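Local coordinates for protein glycosyl hyrolase, family 3 (Deinococcus radiodurans, PDB 3TEV) that probably hydrolyses O-glycosidic bonds, as a member of glycoside hydrolase family 3, at residues V113-A118 with T169-A174. Sequence-based numbering, arbitrary orientation.
Sequences VNAALA and TREGVA
The guanidinium of Arg170 lies with one face over the methyl of Ala115, whose CB sits 3.5 Å from Arg170 NH2 and beneath the rim of the group, a charged plane resting on a bare methyl. Chi1 (72°) sets CG between the backbone N and the carbonyl carbon, and the chain then runs extended to NE, carrying the group across to the helix, where Glu111 and Asp112 form salt bridges with NE and NH2. Arg170 NH1 makes a salt bridge to Glu171 OE2 (3.2 Å), an oxygen that also pairs with Arg119. In Glu171, chi1 (-63°) places CG 3.4 Å from Ala115 O, and a bend at chi2 swings the carboxylate toward Arg170. Glu171 CB meets Ala118 CB at 3.7 Å. An alanine in place of this glutamate would probably leave Arg119 and Arg170 NH1 without their shared carboxylate and Ala115 O without the CG that packs on it. Further along, Val173 CG2 rests on Ala118, 3.9 Å from its CB. The chain turns through a Schellman motif closing helix 154-169, with Gly172 at positive phi, and enters strand 174-180: an alpha-to-beta connection packed against helix 107-124, as in the TIM-barrel-type domain of family 3 glycoside hydrolases.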
loop_
_atom_site.group_PDB
_atom_site.type_symbol
_atom_site.label_atom_id
_atom_site.label_comp_id
_atom_site.label_asym_id
_atom_site.label_seq_id
_atom_site.Cartn_x
_atom_site.Cartn_y
_atom_site.Cartn_z
ATOM N N VAL A 113 2.439 -2.231 21.112
ATOM C CA VAL A 113 3.572 -2.767 20.337
ATOM C C VAL A 113 3.705 -2.026 18.992
ATOM O O VAL A 113 4.806 -1.708 18.531
ATOM C CB VAL A 113 3.436 -4.299 20.111
ATOM C CG1 VAL A 113 4.423 -4.792 19.049
ATOM C CG2 VAL A 113 3.626 -5.056 21.434
ATOM N N ASN A 114 2.570 -1.737 18.379
ATOM C CA ASN A 114 2.562 -0.939 17.161
ATOM C C ASN A 114 2.953 0.522 17.421
ATOM O O ASN A 114 3.627 1.160 16.592
ATOM C CB ASN A 114 1.216 -1.093 16.441
ATOM C CG ASN A 114 1.135 -2.408 15.661
ATOM O OD1 ASN A 114 1.554 -2.474 14.504
ATOM N ND2 ASN A 114 0.620 -3.463 16.298
ATOM N N ALA A 115 2.563 1.038 18.585
ATOM C CA ALA A 115 2.946 2.387 18.963
ATOM C C ALA A 115 4.454 2.481 19.093
ATOM O O ALA A 115 5.042 3.448 18.609
ATOM C CB ALA A 115 2.269 2.818 20.238
ATOM N N ALA A 116 5.082 1.478 19.719
ATOM C CA ALA A 116 6.553 1.465 19.851
ATOM C C ALA A 116 7.250 1.328 18.503
ATOM O O ALA A 116 8.272 1.946 18.267
ATOM C CB ALA A 116 7.005 0.370 20.757
ATOM N N LEU A 117 6.701 0.502 17.626
ATOM C CA LEU A 117 7.266 0.353 16.309
ATOM C C LEU A 117 7.171 1.689 15.556
ATOM O O LEU A 117 8.125 2.124 14.910
ATOM C CB LEU A 117 6.562 -0.779 15.556
ATOM C CG LEU A 117 6.786 -0.842 14.040
ATOM C CD1 LEU A 117 8.307 -0.942 13.658
ATOM C CD2 LEU A 117 5.959 -1.993 13.425
ATOM N N ALA A 118 6.026 2.346 15.665
ATOM C CA ALA A 118 5.821 3.625 14.972
ATOM C C ALA A 118 6.774 4.724 15.490
ATOM O O ALA A 118 7.288 5.523 14.691
ATOM C CB ALA A 118 4.360 4.059 15.043
ATOM N N THR A 169 -1.207 5.706 14.013
ATOM C CA THR A 169 -1.873 6.983 13.887
ATOM C C THR A 169 -1.525 7.922 15.036
ATOM O O THR A 169 -1.132 9.074 14.809
ATOM C CB THR A 169 -3.386 6.736 13.780
ATOM O OG1 THR A 169 -3.673 6.263 12.457
ATOM C CG2 THR A 169 -4.163 7.994 13.994
ATOM N N ARG A 170 -1.626 7.426 16.269
ATOM C CA ARG A 170 -1.323 8.276 17.417
ATOM C C ARG A 170 0.168 8.643 17.535
ATOM O O ARG A 170 0.508 9.597 18.234
ATOM C CB ARG A 170 -1.877 7.686 18.727
ATOM C CG ARG A 170 -1.152 6.456 19.267
ATOM C CD ARG A 170 -1.912 5.978 20.510
ATOM N NE ARG A 170 -1.420 4.807 21.243
ATOM C CZ ARG A 170 -0.346 4.789 22.041
ATOM N NH1 ARG A 170 0.446 5.872 22.123
ATOM N NH2 ARG A 170 -0.039 3.672 22.738
ATOM N N GLU A 171 1.043 7.899 16.848
ATOM C CA GLU A 171 2.468 8.216 16.852
ATOM C C GLU A 171 2.921 8.982 15.595
ATOM O O GLU A 171 4.120 9.193 15.386
ATOM C CB GLU A 171 3.337 6.970 17.089
ATOM C CG GLU A 171 3.135 6.258 18.471
ATOM C CD GLU A 171 3.524 7.088 19.708
ATOM O OE1 GLU A 171 3.996 8.241 19.578
ATOM O OE2 GLU A 171 3.348 6.580 20.846
ATOM N N GLY A 172 1.977 9.412 14.763
ATOM C CA GLY A 172 2.333 10.152 13.552
ATOM C C GLY A 172 2.923 9.352 12.392
ATOM O O GLY A 172 3.663 9.907 11.593
ATOM N N VAL A 173 2.603 8.062 12.288
ATOM C CA VAL A 173 2.989 7.263 11.132
ATOM C C VAL A 173 1.697 6.779 10.470
ATOM O O VAL A 173 0.789 6.271 11.163
ATOM C CB VAL A 173 3.863 6.036 11.541
ATOM C CG1 VAL A 173 4.087 5.089 10.364
ATOM C CG2 VAL A 173 5.197 6.474 12.125
ATOM N N ALA A 174 1.592 6.957 9.151
ATOM C CA ALA A 174 0.449 6.434 8.413
ATOM C C ALA A 174 0.572 4.923 8.348
ATOM O O ALA A 174 1.616 4.416 7.957
ATOM C CB ALA A 174 0.396 6.994 7.008
#